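Local coordinates for protein hydroxylase, putative (Mycobacterium tuberculosis, PDB 3AFF) that probably catalyses, as the oxygenase component of a two-component flavin-dependent monooxygenase, the ortho-hydroxylation of the phenolic secosteroid 3-HSA during cholesterol breakdown, at residues A[90-95]-A[150-155]; A[231-236]-A[372-377]; A[236-241]-A[321-326]. All blocks are in the same frame, centred on the assembly; numbering follows the deposited sequence.

Contact 1: residues A[90-95]-A[150-155]; sequences GVHNWH and WTFVGG
His95 ND1 lies over one face of the Phe152 ring, 3.5 Å from Phe152 CE2, while it is hydrogen-bonded with the hydroxyl of Tyr120, a residue that probably binds FMN, as in relatives. The nitrogen stands toward the rim of the phenyl rather than above its centre. With planes 47° apart and centroids 4.5 Å apart, the His95 and Phe152 rings are tilted in a way that is neither a stack nor an edge-to-face pair. The two side chains run alongside each other, pointing opposite ways, and His95 CB follows the ring to 3.8 Å from Phe152 CE2. A chi1 of -171° turns His95 CG opposite the backbone N and brings ND1 over the phenyl face.

His92, one turn earlier, meets the same phenyl differently. The edge of Phe152 is directed at the face of the His92 imidazole in an offset edge-to-face pair, with centroids 5.8 Å apart and planes at 81°. The nearest atoms are aliphatic against aromatic, His92 CB and Phe152 CE2 at 3.9 Å. The carbonyl His92 O lies in the phenyl plane at its edge. The His92 ring is tied back by ND1, bonded to the carbonyl of Ile116.

Phe152 thus completes an aromatic cluster with two histidines on one side of helix 80-96, while its backbone pairs with Ser117 and Ser119 in the sheet. The contact joins the N-terminal helical domain to the central beta domain of the acyl-CoA dehydrogenase fold. No hydrogen bond crosses between the segments; the contact rests on ring packing, which probably restricts the tilt of His95 and, through the bond to Tyr120, may help to position part of the flavin site.

Contact 2: residues A[231-236]-A[372-377]; sequences MPWGTM and DPERAY
The indole of Trp233 meets Glu374 at its edge: OE2 sits exactly in the ring plane beyond NE1. Aromatic rings are among its other neighbours: His237 is stacked on the indole, Tyr120 forms an edge-to-face pair with it, and Tyr210 and His95 meet it at intermediate tilts. The carboxylate plane of Glu374 is turned 48° from that of the indole, and the two side chains run roughly perpendicular.

The bond from Trp233 NE1 to Glu374 OE2 is short, 2.7 Å, and almost straight, with 171° at the hydrogen. It uses the syn lone pair of OE2, on the side of the other oxygen. Glu374 extends beyond CG (chi2 -158°), carrying its carboxylate from helix 374-377 across to the first turn of helix 233-259.

Pro232 is the N-cap of helix 233-259, and on the other segment Asp372 OD1 accepts a capping bond of 2.6 Å from Glu374 N. Pro373 O takes bonds from two backbone donors, Ala376 N at 2.7 Å and Tyr377 N at 3.1 Å. It also lies 3.4 Å above the Tyr377 ring plane, toward the rim. A neighbouring subunit packs behind this turn, its Phe380 against Ala376 and Tyr377.

Glu374 OE1 has a partner of its own in a salt bridge with Arg323 NH2, giving each oxygen of this buried carboxylate a donor. These two donors would favour the ionised form and fix the rotation of the group, which probably helps to fix the indole's orientation beside Tyr120.

Contact 3: residues A[236-241]-A[321-326]; sequences MHPTTI and RARRDQ
Van der Waals contacts centre on Pro238, whose CB is directed toward helix 316-342. Its CG rests over one face of the Arg323 guanidinium, 3.6 Å from Arg323 NH1. Arg323 reaches there by folding at its second torsion (chi2 -97°), which swings the flat group back toward the proline. On its next turn Gln326 is also bent (chi2 -72°) and lays its amide across the same pyrrolidine, with Pro238 CB 3.7 Å from Gln326 CD. The amide nitrogen, Gln326 NE2, comes within 3.6 Å of Pro238 O, a close approach and not a hydrogen bond.

The segments' axes approach to 10.2 Å and their N-to-C directions differ by 24°. Such a near-parallel course is consistent with the first and third helices of the up-and-down four-helix bundle that forms the C-terminal domain of acyl-CoA dehydrogenase folds. Helix 286-309 borders the same interface, touching Ala322 and Gln326.

Hydrogen bonding across the interface involves Thr239 OG1 and Gln326 OE1, 3.1 Å apart. The carbonyl of Thr235, one turn back, is the stronger partner of that hydroxyl, so the bond to the glutamine is not certain. At the other end of the amide, Gln326 NE2 has a weak bond to the hydroxyl of Ser242. Arg323 NH2 is bonded to the carbonyl of Met393, close to the chain terminus, which probably helps to hold the guanidinium over Pro238.

Contacts 2 and 3 lie close together, centres about 8 Å apart, and share Met236 and helix 233-259; contact 3 is nested inside the loop that contact 2 closes. Contact 1 comes earlier in the chain, in series with both, its centre about 14 Å from that of contact 2 and about 17 Å from that of contact 3. Helix 80-96 nevertheless packs on helix 233-259: Trp94 CZ2 is 3.8 Å from Met236 CG, and His95 CE1 is 3.6 Å from Trp233 CZ3. So the three contacts lie where the central sheet, the N-terminal helices and the C-terminal bundle meet, near Tyr120.

Contact 1: residues A[90-95]-A[150-155]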
loop_
_atom_site.group_PDB
_atom_site.type_symbol
_atom_site.label_atom_id
_atom_site.label_comp_id
_atom_site.label_asym_id
_atom_site.label_seq_id
_atom_site.Cartn_x
_atom_site.Cartn_y
_atom_site.Cartn_z
ATOM N N GLY A 90 -33.426 -35.019 -2.449
ATOM C CA GLY A 90 -34.536 -34.064 -2.661
ATOM C C GLY A 90 -34.510 -33.156 -3.873
ATOM O O GLY A 90 -35.546 -32.875 -4.461
ATOM N N VAL A 91 -33.330 -32.671 -4.259
ATOM C CA VAL A 91 -33.198 -31.782 -5.380
ATOM C C VAL A 91 -33.378 -32.591 -6.685
ATOM O O VAL A 91 -33.721 -32.049 -7.756
ATOM C CB VAL A 91 -31.841 -31.009 -5.339
ATOM C CG1 VAL A 91 -30.688 -31.859 -5.912
ATOM C CG2 VAL A 91 -31.927 -29.812 -6.214
ATOM N N HIS A 92 -33.291 -33.909 -6.621
ATOM C CA HIS A 92 -33.577 -34.618 -7.869
ATOM C C HIS A 92 -35.039 -34.588 -8.230
ATOM O O HIS A 92 -35.382 -34.846 -9.356
ATOM C CB HIS A 92 -33.075 -36.075 -7.823
ATOM C CG HIS A 92 -31.598 -36.200 -7.600
ATOM N ND1 HIS A 92 -31.043 -37.330 -7.046
ATOM C CD2 HIS A 92 -30.569 -35.350 -7.847
ATOM C CE1 HIS A 92 -29.733 -37.166 -6.942
ATOM N NE2 HIS A 92 -29.418 -35.978 -7.428
ATOM N N ASN A 93 -35.910 -34.282 -7.263
ATOM C CA ASN A 93 -37.342 -34.073 -7.605
ATOM C C ASN A 93 -37.588 -32.772 -8.338
ATOM O O ASN A 93 -38.612 -32.645 -9.033
ATOM C CB ASN A 93 -38.236 -34.110 -6.369
ATOM C CG ASN A 93 -38.292 -35.464 -5.732
ATOM O OD1 ASN A 93 -37.830 -36.459 -6.292
ATOM N ND2 ASN A 93 -38.871 -35.524 -4.536
ATOM N N TRP A 94 -36.724 -31.775 -8.080
ATOM C CA TRP A 94 -36.588 -30.577 -8.913
ATOM C C TRP A 94 -36.108 -30.975 -10.317
ATOM O O TRP A 94 -36.611 -30.504 -11.374
ATOM C CB TRP A 94 -35.601 -29.541 -8.223
ATOM C CG TRP A 94 -35.340 -28.267 -9.044
ATOM C CD1 TRP A 94 -36.112 -27.123 -9.067
ATOM C CD2 TRP A 94 -34.260 -28.030 -9.969
ATOM N NE1 TRP A 94 -35.575 -26.214 -9.946
ATOM C CE2 TRP A 94 -34.457 -26.748 -10.520
ATOM C CE3 TRP A 94 -33.135 -28.798 -10.387
ATOM C CZ2 TRP A 94 -33.582 -26.187 -11.468
ATOM C CZ3 TRP A 94 -32.253 -28.244 -11.309
ATOM C CH2 TRP A 94 -32.488 -26.954 -11.858
ATOM N N HIS A 95 -35.061 -31.800 -10.389
ATOM C CA HIS A 95 -34.499 -32.044 -11.687
ATOM C C HIS A 95 -35.511 -32.829 -12.593
ATOM O O HIS A 95 -35.611 -32.550 -13.767
ATOM C CB HIS A 95 -33.220 -32.904 -11.557
ATOM C CG HIS A 95 -32.457 -33.026 -12.836
ATOM N ND1 HIS A 95 -31.326 -33.802 -12.939
ATOM C CD2 HIS A 95 -32.646 -32.464 -14.059
ATOM C CE1 HIS A 95 -30.828 -33.682 -14.157
ATOM N NE2 HIS A 95 -31.602 -32.874 -14.858
ATOM N N TRP A 150 -35.032 -45.277 -9.177
ATOM C CA TRP A 150 -34.620 -44.789 -10.472
ATOM C C TRP A 150 -33.322 -43.987 -10.235
ATOM O O TRP A 150 -33.027 -43.587 -9.095
ATOM C CB TRP A 150 -35.645 -43.777 -10.943
ATOM C CG TRP A 150 -36.995 -44.329 -11.435
ATOM C CD1 TRP A 150 -38.098 -44.644 -10.655
ATOM C CD2 TRP A 150 -37.376 -44.553 -12.799
ATOM N NE1 TRP A 150 -39.112 -45.087 -11.471
ATOM C CE2 TRP A 150 -38.699 -45.059 -12.786
ATOM C CE3 TRP A 150 -36.727 -44.388 -14.035
ATOM C CZ2 TRP A 150 -39.409 -45.378 -13.976
ATOM C CZ3 TRP A 150 -37.413 -44.717 -15.204
ATOM C CH2 TRP A 150 -38.773 -45.187 -15.167
ATOM N N THR A 151 -32.583 -43.711 -11.316
ATOM C CA THR A 151 -31.387 -42.913 -11.205
ATOM C C THR A 151 -31.199 -42.056 -12.430
ATOM O O THR A 151 -31.572 -42.449 -13.542
ATOM C CB THR A 151 -30.105 -43.808 -10.986
ATOM O OG1 THR A 151 -29.093 -42.998 -10.427
ATOM C CG2 THR A 151 -29.576 -44.503 -12.337
ATOM N N PHE A 152 -30.529 -40.924 -12.235
ATOM C CA PHE A 152 -29.883 -40.204 -13.364
ATOM C C PHE A 152 -28.431 -40.614 -13.533
ATOM O O PHE A 152 -27.739 -40.809 -12.564
ATOM C CB PHE A 152 -29.868 -38.690 -13.122
ATOM C CG PHE A 152 -31.248 -38.072 -12.912
ATOM C CD1 PHE A 152 -32.260 -38.235 -13.868
ATOM C CD2 PHE A 152 -31.505 -37.304 -11.783
ATOM C CE1 PHE A 152 -33.524 -37.601 -13.719
ATOM C CE2 PHE A 152 -32.805 -36.692 -11.620
ATOM C CZ PHE A 152 -33.774 -36.832 -12.592
ATOM N N VAL A 153 -27.954 -40.706 -14.767
ATOM C CA VAL A 153 -26.515 -40.910 -14.995
ATOM C C VAL A 153 -26.207 -39.904 -16.088
ATOM O O VAL A 153 -27.004 -39.712 -17.018
ATOM C CB VAL A 153 -26.137 -42.398 -15.481
ATOM C CG1 VAL A 153 -26.231 -43.352 -14.329
ATOM C CG2 VAL A 153 -27.002 -42.829 -16.657
ATOM N N GLY A 154 -25.067 -39.249 -15.964
ATOM C CA GLY A 154 -24.661 -38.279 -16.924
ATOM C C GLY A 154 -23.648 -38.762 -17.951
ATOM O O GLY A 154 -22.840 -39.616 -17.662
ATOM N N GLY A 155 -23.689 -38.151 -19.130
ATOM C CA GLY A 155 -22.768 -38.462 -20.181
ATOM C C GLY A 155 -23.205 -37.874 -21.493
ATOM O O GLY A 155 -24.309 -37.304 -21.610
#

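Contact 2: residues A[231-236]-A[372-377]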
loop_
_atom_site.group_PDB
_atom_site.type_symbol
_atom_site.label_atom_id
_atom_site.label_comp_id
_atom_site.label_asym_id
_atom_site.label_seq_id
_atom_site.Cartn_x
_atom_site.Cartn_y
_atom_site.Cartn_z
ATOM N N MET A 231 -35.087 -21.932 -11.950
ATOM C CA MET A 231 -33.793 -21.629 -11.277
ATOM C C MET A 231 -32.626 -22.181 -12.107
ATOM O O MET A 231 -32.816 -23.146 -12.822
ATOM C CB MET A 231 -33.804 -22.240 -9.871
ATOM C CG MET A 231 -34.678 -21.474 -8.915
ATOM S SD MET A 231 -33.979 -19.863 -8.390
ATOM C CE MET A 231 -32.674 -20.489 -7.384
ATOM N N PRO A 232 -31.447 -21.510 -12.098
ATOM C CA PRO A 232 -30.425 -22.033 -12.934
ATOM C C PRO A 232 -29.771 -23.313 -12.403
ATOM O O PRO A 232 -29.569 -23.487 -11.193
ATOM C CB PRO A 232 -29.405 -20.893 -13.031
ATOM C CG PRO A 232 -29.749 -19.957 -11.961
ATOM C CD PRO A 232 -31.041 -20.264 -11.412
ATOM N N TRP A 233 -29.480 -24.220 -13.320
ATOM C CA TRP A 233 -28.737 -25.433 -12.948
ATOM C C TRP A 233 -27.421 -25.110 -12.218
ATOM O O TRP A 233 -27.101 -25.741 -11.195
ATOM C CB TRP A 233 -28.467 -26.260 -14.207
ATOM C CG TRP A 233 -27.569 -27.428 -13.968
ATOM C CD1 TRP A 233 -26.216 -27.453 -14.118
ATOM C CD2 TRP A 233 -27.956 -28.746 -13.556
ATOM N NE1 TRP A 233 -25.724 -28.711 -13.827
ATOM C CE2 TRP A 233 -26.778 -29.525 -13.498
ATOM C CE3 TRP A 233 -29.190 -29.360 -13.267
ATOM C CZ2 TRP A 233 -26.784 -30.888 -13.097
ATOM C CZ3 TRP A 233 -29.196 -30.707 -12.884
ATOM C CH2 TRP A 233 -27.994 -31.461 -12.823
ATOM N N GLY A 234 -26.720 -24.108 -12.742
ATOM C CA GLY A 234 -25.359 -23.729 -12.267
ATOM C C GLY A 234 -25.349 -23.182 -10.847
ATOM O O GLY A 234 -24.285 -23.162 -10.179
ATOM N N THR A 235 -26.515 -22.696 -10.383
ATOM C CA THR A 235 -26.748 -22.422 -8.971
ATOM C C THR A 235 -27.315 -23.586 -8.214
ATOM O O THR A 235 -26.815 -23.937 -7.115
ATOM C CB THR A 235 -27.600 -21.115 -8.725
ATOM O OG1 THR A 235 -27.017 -20.026 -9.462
ATOM C CG2 THR A 235 -27.571 -20.704 -7.242
ATOM N N MET A 236 -28.341 -24.226 -8.751
ATOM C CA MET A 236 -29.039 -25.271 -7.943
ATOM C C MET A 236 -28.136 -26.480 -7.642
ATOM O O MET A 236 -28.134 -27.051 -6.590
ATOM C CB MET A 236 -30.304 -25.731 -8.678
ATOM C CG MET A 236 -31.429 -24.656 -8.708
ATOM S SD MET A 236 -32.224 -24.423 -7.105
ATOM C CE MET A 236 -33.222 -25.864 -6.886
ATOM N N ASP A 372 -15.523 -31.863 -8.963
ATOM C CA ASP A 372 -16.706 -31.772 -9.819
ATOM C C ASP A 372 -16.258 -31.421 -11.228
ATOM O O ASP A 372 -15.564 -30.456 -11.403
ATOM C CB ASP A 372 -17.748 -30.755 -9.322
ATOM C CG ASP A 372 -19.078 -30.895 -10.099
ATOM O OD1 ASP A 372 -19.025 -30.732 -11.322
ATOM O OD2 ASP A 372 -20.142 -31.285 -9.533
ATOM N N PRO A 373 -16.625 -32.225 -12.241
ATOM C CA PRO A 373 -16.261 -31.812 -13.624
ATOM C C PRO A 373 -16.837 -30.477 -14.151
ATOM O O PRO A 373 -16.317 -29.878 -15.104
ATOM C CB PRO A 373 -16.719 -33.006 -14.479
ATOM C CG PRO A 373 -17.725 -33.723 -13.664
ATOM C CD PRO A 373 -17.290 -33.539 -12.208
ATOM N N GLU A 374 -17.917 -29.995 -13.560
ATOM C CA GLU A 374 -18.487 -28.763 -14.031
ATOM C C GLU A 374 -17.585 -27.592 -13.792
ATOM O O GLU A 374 -17.734 -26.566 -14.422
ATOM C CB GLU A 374 -19.791 -28.482 -13.337
ATOM C CG GLU A 374 -20.821 -29.533 -13.583
ATOM C CD GLU A 374 -22.269 -28.999 -13.343
ATOM O OE1 GLU A 374 -22.448 -27.911 -12.667
ATOM O OE2 GLU A 374 -23.183 -29.714 -13.841
ATOM N N ARG A 375 -16.633 -27.716 -12.888
ATOM C CA ARG A 375 -15.622 -26.671 -12.776
ATOM C C ARG A 375 -14.890 -26.533 -14.116
ATOM O O ARG A 375 -14.399 -25.471 -14.437
ATOM C CB ARG A 375 -14.614 -26.985 -11.663
ATOM C CG ARG A 375 -15.212 -27.046 -10.299
ATOM C CD ARG A 375 -14.194 -27.582 -9.290
ATOM N NE ARG A 375 -13.037 -26.682 -9.176
ATOM C CZ ARG A 375 -11.765 -27.089 -9.074
ATOM N NH1 ARG A 375 -11.458 -28.391 -9.069
ATOM N NH2 ARG A 375 -10.784 -26.187 -8.990
ATOM N N ALA A 376 -14.819 -27.590 -14.919
ATOM C CA ALA A 376 -14.155 -27.428 -16.190
ATOM C C ALA A 376 -15.180 -27.046 -17.246
ATOM O O ALA A 376 -14.894 -26.249 -18.116
ATOM C CB ALA A 376 -13.417 -28.693 -16.559
ATOM N N TYR A 377 -16.396 -27.593 -17.168
ATOM C CA TYR A 377 -17.387 -27.342 -18.238
ATOM C C TYR A 377 -17.608 -25.856 -18.492
ATOM O O TYR A 377 -17.822 -25.410 -19.593
ATOM C CB TYR A 377 -18.743 -27.999 -17.976
ATOM C CG TYR A 377 -18.761 -29.487 -17.819
ATOM C CD1 TYR A 377 -17.647 -30.304 -18.175
ATOM C CD2 TYR A 377 -19.927 -30.107 -17.359
ATOM C CE1 TYR A 377 -17.706 -31.698 -17.999
ATOM C CE2 TYR A 377 -19.973 -31.462 -17.183
ATOM C CZ TYR A 377 -18.874 -32.248 -17.490
ATOM O OH TYR A 377 -18.989 -33.564 -17.251
#

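Contact 3: residues A[236-241]-A[321-326]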
loop_
_atom_site.group_PDB
_atom_site.type_symbol
_atom_site.label_atom_id
_atom_site.label_comp_id
_atom_site.label_asym_id
_atom_site.label_seq_id
_atom_site.Cartn_x
_atom_site.Cartn_y
_atom_site.Cartn_z
ATOM N N MET A 236 -28.341 -24.226 -8.751
ATOM C CA MET A 236 -29.039 -25.271 -7.943
ATOM C C MET A 236 -28.136 -26.480 -7.642
ATOM O O MET A 236 -28.134 -27.051 -6.590
ATOM C CB MET A 236 -30.304 -25.731 -8.678
ATOM C CG MET A 236 -31.429 -24.656 -8.708
ATOM S SD MET A 236 -32.224 -24.423 -7.105
ATOM C CE MET A 236 -33.222 -25.864 -6.886
ATOM N N HIS A 237 -27.370 -26.866 -8.631
ATOM C CA HIS A 237 -26.568 -28.069 -8.573
ATOM C C HIS A 237 -25.429 -27.936 -7.548
ATOM O O HIS A 237 -25.347 -28.792 -6.649
ATOM C CB HIS A 237 -26.060 -28.491 -10.006
ATOM C CG HIS A 237 -25.140 -29.666 -10.000
ATOM N ND1 HIS A 237 -25.413 -30.819 -9.292
ATOM C CD2 HIS A 237 -23.964 -29.883 -10.633
ATOM C CE1 HIS A 237 -24.409 -31.669 -9.436
ATOM N NE2 HIS A 237 -23.544 -31.146 -10.286
ATOM N N PRO A 238 -24.542 -26.923 -7.654
ATOM C CA PRO A 238 -23.580 -26.832 -6.530
ATOM C C PRO A 238 -24.138 -26.470 -5.146
ATOM O O PRO A 238 -23.615 -26.944 -4.168
ATOM C CB PRO A 238 -22.562 -25.743 -7.014
ATOM C CG PRO A 238 -23.300 -24.937 -7.906
ATOM C CD PRO A 238 -24.178 -25.952 -8.708
ATOM N N THR A 239 -25.192 -25.640 -5.049
ATOM C CA THR A 239 -25.782 -25.322 -3.738
ATOM C C THR A 239 -26.225 -26.568 -3.054
ATOM O O THR A 239 -26.180 -26.660 -1.833
ATOM C CB THR A 239 -26.945 -24.279 -3.844
ATOM O OG1 THR A 239 -26.471 -23.146 -4.527
ATOM C CG2 THR A 239 -27.448 -23.820 -2.483
ATOM N N THR A 240 -26.625 -27.579 -3.810
ATOM C CA THR A 240 -27.027 -28.876 -3.227
ATOM C C THR A 240 -26.001 -29.458 -2.286
ATOM O O THR A 240 -26.377 -30.075 -1.275
ATOM C CB THR A 240 -27.353 -29.968 -4.378
ATOM O OG1 THR A 240 -27.757 -31.223 -3.853
ATOM C CG2 THR A 240 -26.103 -30.272 -5.272
ATOM N N ILE A 241 -24.728 -29.259 -2.650
ATOM C CA ILE A 241 -23.513 -29.714 -1.951
ATOM C C ILE A 241 -23.050 -28.677 -0.869
ATOM O O ILE A 241 -22.766 -29.044 0.262
ATOM C CB ILE A 241 -22.356 -29.921 -3.081
ATOM C CG1 ILE A 241 -22.636 -31.181 -3.864
ATOM C CG2 ILE A 241 -20.948 -30.098 -2.536
ATOM C CD1 ILE A 241 -23.562 -32.131 -3.172
ATOM N N ARG A 321 -21.518 -14.493 -9.706
ATOM C CA ARG A 321 -21.330 -14.321 -8.240
ATOM C C ARG A 321 -21.676 -15.593 -7.458
ATOM O O ARG A 321 -21.004 -15.950 -6.501
ATOM C CB ARG A 321 -22.266 -13.242 -7.700
ATOM C CG ARG A 321 -21.832 -11.823 -7.892
ATOM C CD ARG A 321 -22.441 -10.826 -6.809
ATOM N NE ARG A 321 -23.902 -10.793 -6.605
ATOM C CZ ARG A 321 -24.506 -11.440 -5.600
ATOM N NH1 ARG A 321 -23.732 -12.168 -4.794
ATOM N NH2 ARG A 321 -25.845 -11.377 -5.380
ATOM N N ALA A 322 -22.784 -16.238 -7.819
ATOM C CA ALA A 322 -23.273 -17.389 -7.043
ATOM C C ALA A 322 -22.248 -18.527 -7.140
ATOM O O ALA A 322 -21.989 -19.198 -6.156
ATOM C CB ALA A 322 -24.726 -17.840 -7.529
ATOM N N ARG A 323 -21.623 -18.695 -8.314
ATOM C CA ARG A 323 -20.562 -19.661 -8.482
ATOM C C ARG A 323 -19.298 -19.415 -7.695
ATOM O O ARG A 323 -18.742 -20.342 -7.143
ATOM C CB ARG A 323 -20.142 -19.794 -9.944
ATOM C CG ARG A 323 -20.959 -20.803 -10.649
ATOM C CD ARG A 323 -20.329 -22.186 -10.741
ATOM N NE ARG A 323 -21.234 -22.965 -11.593
ATOM C CZ ARG A 323 -21.451 -24.255 -11.462
ATOM N NH1 ARG A 323 -20.824 -24.905 -10.500
ATOM N NH2 ARG A 323 -22.301 -24.899 -12.284
ATOM N N ARG A 324 -18.786 -18.190 -7.736
ATOM C CA ARG A 324 -17.609 -17.859 -6.975
ATOM C C ARG A 324 -17.901 -17.968 -5.487
ATOM O O ARG A 324 -17.028 -18.382 -4.725
ATOM C CB ARG A 324 -16.993 -16.523 -7.387
ATOM C CG ARG A 324 -17.931 -15.365 -7.494
ATOM C CD ARG A 324 -17.309 -14.028 -6.920
ATOM N NE ARG A 324 -17.939 -13.692 -5.618
ATOM C CZ ARG A 324 -18.491 -12.515 -5.261
ATOM N NH1 ARG A 324 -18.498 -11.463 -6.086
ATOM N NH2 ARG A 324 -19.026 -12.388 -4.041
ATOM N N ASP A 325 -19.127 -17.661 -5.071
ATOM C CA ASP A 325 -19.501 -17.835 -3.675
ATOM C C ASP A 325 -19.562 -19.266 -3.178
ATOM O O ASP A 325 -19.475 -19.478 -1.964
ATOM C CB ASP A 325 -20.797 -17.055 -3.329
ATOM C CG ASP A 325 -20.590 -15.539 -3.335
ATOM O OD1 ASP A 325 -19.413 -15.102 -3.406
ATOM O OD2 ASP A 325 -21.586 -14.786 -3.281
ATOM N N GLN A 326 -19.697 -20.268 -4.061
ATOM C CA GLN A 326 -19.676 -21.667 -3.586
ATOM C C GLN A 326 -18.371 -21.991 -2.875
ATOM O O GLN A 326 -18.391 -22.473 -1.764
ATOM C CB GLN A 326 -19.882 -22.678 -4.747
ATOM C CG GLN A 326 -21.168 -22.404 -5.575
ATOM C CD GLN A 326 -22.471 -22.731 -4.861
ATOM O OE1 GLN A 326 -23.575 -22.266 -5.284
ATOM N NE2 GLN A 326 -22.388 -23.539 -3.821
#